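Local coordinates for protein enoyl-CoA hydratase subunit I (Geobacillus kaustophilus, PDB 2PBP) that probably acts as an enoyl-CoA hydratase, a hydro-lyase adding water to enoyl-CoA thioesters in beta-oxidation, at residues Ala100-Leu105 against Asp118-Ser123; Arg51-Thr56 against Thr96-Ala101. One frame throughout, in Å; residues are numbered along the deposited sequence.

Interaction 1: residues Ala100-Leu105 against Asp118-Ser123; sequences AAVNGL and DLIVAS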
loop_
_atom_site.group_PDB
_atom_site.type_symbol
_atom_site.label_atom_id
_atom_site.label_comp_id
_atom_site.label_asym_id
_atom_site.label_seq_id
_atom_site.Cartn_x
_atom_site.Cartn_y
_atom_site.Cartn_z
ATOM N N ALA A 100 -5.948 13.677 9.671
ATOM C CA ALA A 100 -6.608 14.943 9.418
ATOM C C ALA A 100 -8.102 14.740 9.609
ATOM O O ALA A 100 -8.690 13.853 9.001
ATOM C CB ALA A 100 -6.325 15.422 7.992
ATOM N N ALA A 101 -8.700 15.543 10.483
ATOM C CA ALA A 101 -10.140 15.491 10.711
ATOM C C ALA A 101 -10.658 16.705 9.949
ATOM O O ALA A 101 -10.703 17.813 10.483
ATOM C CB ALA A 101 -10.457 15.618 12.197
ATOM N N VAL A 102 -11.025 16.493 8.691
ATOM C CA VAL A 102 -11.491 17.582 7.840
ATOM C C VAL A 102 -12.957 17.919 8.095
ATOM O O VAL A 102 -13.864 17.246 7.609
ATOM C CB VAL A 102 -11.259 17.233 6.358
ATOM C CG1 VAL A 102 -11.556 18.444 5.478
ATOM C CG2 VAL A 102 -9.808 16.792 6.163
ATOM N N ASN A 103 -13.157 18.982 8.869
ATOM C CA ASN A 103 -14.472 19.464 9.280
ATOM C C ASN A 103 -15.204 20.328 8.263
ATOM O O ASN A 103 -16.357 20.700 8.486
ATOM C CB ASN A 103 -14.333 20.266 10.567
ATOM C CG ASN A 103 -13.335 21.397 10.429
ATOM O OD1 ASN A 103 -12.134 21.159 10.283
ATOM N ND2 ASN A 103 -13.825 22.634 10.459
ATOM N N GLY A 104 -14.542 20.662 7.160
ATOM C CA GLY A 104 -15.178 21.494 6.156
ATOM C C GLY A 104 -14.287 21.737 4.957
ATOM O O GLY A 104 -13.586 20.832 4.510
ATOM N N LEU A 105 -14.315 22.959 4.434
ATOM C CA LEU A 105 -13.507 23.311 3.274
ATOM C C LEU A 105 -12.018 23.071 3.496
ATOM O O LEU A 105 -11.453 23.482 4.508
ATOM C CB LEU A 105 -13.711 24.782 2.905
ATOM C CG LEU A 105 -15.109 25.273 2.530
ATOM C CD1 LEU A 105 -15.059 26.774 2.285
ATOM C CD2 LEU A 105 -15.605 24.543 1.294
ATOM N N ASP A 118 -1.435 11.080 7.228
ATOM C CA ASP A 118 -1.435 9.666 6.846
ATOM C C ASP A 118 -2.813 9.088 6.562
ATOM O O ASP A 118 -2.961 8.200 5.718
ATOM C CB ASP A 118 -0.761 8.841 7.938
ATOM C CG ASP A 118 0.616 9.359 8.275
ATOM O OD1 ASP A 118 1.437 9.490 7.342
ATOM O OD2 ASP A 118 0.874 9.642 9.466
ATOM N N LEU A 119 -3.808 9.575 7.292
ATOM C CA LEU A 119 -5.186 9.131 7.129
ATOM C C LEU A 119 -6.053 10.370 7.185
ATOM O O LEU A 119 -5.706 11.348 7.854
ATOM C CB LEU A 119 -5.608 8.197 8.265
ATOM C CG LEU A 119 -4.828 6.907 8.520
ATOM C CD1 LEU A 119 -5.377 6.224 9.760
ATOM C CD2 LEU A 119 -4.928 5.991 7.313
ATOM N N ILE A 120 -7.188 10.327 6.496
ATOM C CA ILE A 120 -8.101 11.461 6.501
ATOM C C ILE A 120 -9.518 11.007 6.852
ATOM O O ILE A 120 -10.077 10.139 6.187
ATOM C CB ILE A 120 -8.153 12.160 5.122
ATOM C CG1 ILE A 120 -6.761 12.651 4.714
ATOM C CG2 ILE A 120 -9.139 13.323 5.171
ATOM C CD1 ILE A 120 -6.620 13.033 3.243
ATOM N N VAL A 121 -10.078 11.581 7.911
ATOM C CA VAL A 121 -11.449 11.282 8.316
ATOM C C VAL A 121 -12.167 12.576 7.977
ATOM O O VAL A 121 -11.784 13.642 8.462
ATOM C CB VAL A 121 -11.567 11.015 9.824
ATOM C CG1 VAL A 121 -13.030 10.796 10.196
ATOM C CG2 VAL A 121 -10.733 9.800 10.203
ATOM N N ALA A 122 -13.199 12.493 7.144
ATOM C CA ALA A 122 -13.898 13.698 6.729
ATOM C C ALA A 122 -15.360 13.781 7.116
ATOM O O ALA A 122 -16.054 12.772 7.239
ATOM C CB ALA A 122 -13.765 13.871 5.214
ATOM N N SER A 123 -15.805 15.017 7.306
ATOM C CA SER A 123 -17.189 15.320 7.625
ATOM C C SER A 123 -17.921 15.415 6.295
ATOM O O SER A 123 -17.297 15.494 5.237
ATOM C CB SER A 123 -17.286 16.666 8.346
ATOM O OG SER A 123 -18.588 17.220 8.220
HETATM O O HOH W 1 -18.222 19.728 10.061
#
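V102 meets I120 and A122 on one face of a parallel pair of strands, 100-102 and 119-123, whose axes diverge by only 17°. At its base, V102 CB lies 4.3 Å from A122 CB, the residue paired with it across the strands. From there CG2 is swung to the side of the backbone N, with CG1 anti to that N (chi1 -172°), and this carries CG2 back toward the start of the neighbouring strand, where it touches I120 CG2 at 3.7 Å. The two branched side chains cross obliquely and touch through one methyl of each. A100 CB adds a looser touch on I120 CG1 at 4.3 Å.

The backbone does the joining. A100 N donates to L119 O in its carbonyl plane, and A100 O takes V121 N at 2.9 Å, nearly head-on. One step on, V102 N reaches V121 O through a more bent N-H (144°), while V102 O receives S123 N. A100 and V102 thus turn both N-H and C=O to the neighbouring strand, bonding the residues on either side of their partners, the parallel pattern. Past the last bond a water joins N103 to S123, donating to N103 O at 2.6 Å and sitting 3.1 Å from S123 OG, which also bonds A125 N. The N103 amide has partners beyond the pair, OD1 with G57 N and ND2 with A61 O.

V102 and A122 pack on F128 of strand 127-129, with F62 of strand 61-63 also on V102, while I120 meets K154 of the second subunit. On the reverse face, A101 and V121 lie against T190 of helix 186-198.

Interaction 2: residues Arg51-Thr56 against Thr96-Ala101; sequences RVIVLT and TPMIAA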
loop_
_atom_site.group_PDB
_atom_site.type_symbol
_atom_site.label_atom_id
_atom_site.label_comp_id
_atom_site.label_asym_id
_atom_site.label_seq_id
_atom_site.Cartn_x
_atom_site.Cartn_y
_atom_site.Cartn_z
ATOM N N ARG A 51 1.285 9.434 20.628
ATOM C CA ARG A 51 1.353 8.334 19.677
ATOM C C ARG A 51 0.620 8.625 18.373
ATOM O O ARG A 51 0.877 7.985 17.353
ATOM C CB ARG A 51 0.787 7.068 20.318
ATOM C CG ARG A 51 1.521 6.658 21.581
ATOM C CD ARG A 51 1.045 5.303 22.083
ATOM N NE ARG A 51 1.865 4.824 23.190
ATOM C CZ ARG A 51 1.825 3.582 23.665
ATOM N NH1 ARG A 51 1.000 2.688 23.130
ATOM N NH2 ARG A 51 2.614 3.234 24.672
ATOM N N VAL A 52 -0.298 9.586 18.414
ATOM C CA VAL A 52 -1.063 9.976 17.232
ATOM C C VAL A 52 -1.307 11.480 17.279
ATOM O O VAL A 52 -1.566 12.047 18.342
ATOM C CB VAL A 52 -2.438 9.258 17.170
ATOM C CG1 VAL A 52 -3.133 9.566 15.843
ATOM C CG2 VAL A 52 -2.258 7.754 17.335
ATOM N N ILE A 53 -1.209 12.119 16.121
ATOM C CA ILE A 53 -1.431 13.553 16.009
ATOM C C ILE A 53 -2.646 13.760 15.114
ATOM O O ILE A 53 -2.737 13.172 14.037
ATOM C CB ILE A 53 -0.211 14.258 15.369
ATOM C CG1 ILE A 53 1.022 14.067 16.255
ATOM C CG2 ILE A 53 -0.512 15.738 15.148
ATOM C CD1 ILE A 53 2.353 14.410 15.589
ATOM N N VAL A 54 -3.580 14.585 15.571
ATOM C CA VAL A 54 -4.782 14.881 14.801
ATOM C C VAL A 54 -4.825 16.367 14.465
ATOM O O VAL A 54 -4.640 17.211 15.342
ATOM C CB VAL A 54 -6.064 14.514 15.588
ATOM C CG1 VAL A 54 -7.303 14.999 14.836
ATOM C CG2 VAL A 54 -6.132 13.008 15.796
ATOM N N LEU A 55 -5.046 16.675 13.191
ATOM C CA LEU A 55 -5.138 18.057 12.740
ATOM C C LEU A 55 -6.588 18.324 12.367
ATOM O O LEU A 55 -7.229 17.497 11.716
ATOM C CB LEU A 55 -4.274 18.299 11.501
ATOM C CG LEU A 55 -2.778 17.997 11.530
ATOM C CD1 LEU A 55 -2.165 18.449 10.211
ATOM C CD2 LEU A 55 -2.118 18.709 12.697
ATOM N N THR A 56 -7.104 19.475 12.778
ATOM C CA THR A 56 -8.471 19.831 12.444
ATOM C C THR A 56 -8.616 21.348 12.483
ATOM O O THR A 56 -7.738 22.050 12.988
ATOM C CB THR A 56 -9.476 19.170 13.416
ATOM O OG1 THR A 56 -10.784 19.196 12.835
ATOM C CG2 THR A 56 -9.507 19.908 14.747
ATOM N N THR A 96 5.582 10.476 13.429
ATOM C CA THR A 96 4.442 10.058 14.239
ATOM C C THR A 96 3.176 10.003 13.385
ATOM O O THR A 96 2.995 10.818 12.483
ATOM C CB THR A 96 4.213 11.044 15.403
ATOM O OG1 THR A 96 5.391 11.097 16.221
ATOM C CG2 THR A 96 3.030 10.609 16.252
ATOM N N PRO A 97 2.296 9.020 13.642
ATOM C CA PRO A 97 1.061 8.922 12.861
ATOM C C PRO A 97 0.270 10.230 12.922
ATOM O O PRO A 97 0.094 10.815 13.996
ATOM C CB PRO A 97 0.326 7.762 13.529
ATOM C CG PRO A 97 1.453 6.856 13.917
ATOM C CD PRO A 97 2.466 7.833 14.501
ATOM N N MET A 98 -0.195 10.685 11.763
ATOM C CA MET A 98 -0.964 11.921 11.668
ATOM C C MET A 98 -2.286 11.714 10.951
ATOM O O MET A 98 -2.337 11.131 9.866
ATOM C CB MET A 98 -0.176 12.998 10.924
ATOM C CG MET A 98 0.800 13.775 11.773
ATOM S SD MET A 98 0.812 15.499 11.242
ATOM C CE MET A 98 1.420 15.316 9.560
ATOM N N ILE A 99 -3.354 12.212 11.563
ATOM C CA ILE A 99 -4.691 12.087 10.997
ATOM C C ILE A 99 -5.315 13.464 10.818
ATOM O O ILE A 99 -5.227 14.318 11.700
ATOM C CB ILE A 99 -5.617 11.269 11.925
ATOM C CG1 ILE A 99 -5.018 9.885 12.180
ATOM C CG2 ILE A 99 -7.016 11.160 11.301
ATOM C CD1 ILE A 99 -4.486 9.101 11.001
ATOM N N ALA A 100 -5.948 13.677 9.671
ATOM C CA ALA A 100 -6.608 14.943 9.418
ATOM C C ALA A 100 -8.102 14.740 9.609
ATOM O O ALA A 100 -8.690 13.853 9.001
ATOM C CB ALA A 100 -6.325 15.422 7.992
ATOM N N ALA A 101 -8.700 15.543 10.483
ATOM C CA ALA A 101 -10.140 15.491 10.711
ATOM C C ALA A 101 -10.658 16.705 9.949
ATOM O O ALA A 101 -10.703 17.813 10.483
ATOM C CB ALA A 101 -10.457 15.618 12.197
#
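R51 O lies to one side of the puckered P97 ring, above its CD-CG rim and not over its centre, 3.3 Å from CD. P97 also packs on W161 of the second subunit. The guanidinium of R51 leads off elsewhere, NH1 to A198 O and NH2 to F255 O. At the far end a carbonyl is met in its own plane: T56 OG1 donates to A101 O at 2.7 Å, with a C=O...O angle of 146°. With chi1 at -162°, T56 OG1 stands anti to the backbone N, which brings the hydroxyl within range of that carbonyl.

Between these ends strands 52-56 and 98-101 run parallel. I53 and L55 give both their N-H and their C=O to strand 98-101 and the residue before it: I53 N bonds P97 O, I53 O takes I99 N, L55 N reaches I99 O, and L55 O receives A101 N at 2.7 Å with a nearly straight N-H (172°).

On one face I53 and M98 run alongside each other in the same direction, M98 CG 3.8 Å from I53 CB. I53 CD1 meets T96 CB at 3.9 Å, the I53 chain running across T96, nearly perpendicular to it. F44 and V41 of helix 31-46 pack over this side. On the other face V52 CG1 touches I99 CG1 at 4.1 Å and V54 CG1 approaches A101 CB at 4.2 Å; T190 of helix 186-198 packs against V54 and A101.

A buried parallel pair of central strands, linked through strand 61-63 and three helices and sandwiched between others, belongs to the repeating beta-beta-alpha spiral of the crotonase fold.

Coming from the N terminus, the chain lays down strand 52-57, then leaves through strand 61-63 and helices 68-72, 76-82 and 86-92 before interaction 2 closes this long excursion at 96-101. Interaction 1 starts on the same strand: after 105-107 and helix 109-115 the chain returns at 118-123, a much shorter loop. The two loops therefore follow one another, neither nested nor crossed, sharing A100 and A101 and using opposite edges of strand 98-102. Together they place three consecutive parallel strands in one sheet. A side-chain tie joins the contacts as well: D118 OD2 probably bonds M98 N, and it also pairs with K209, whose NZ reaches T96 O.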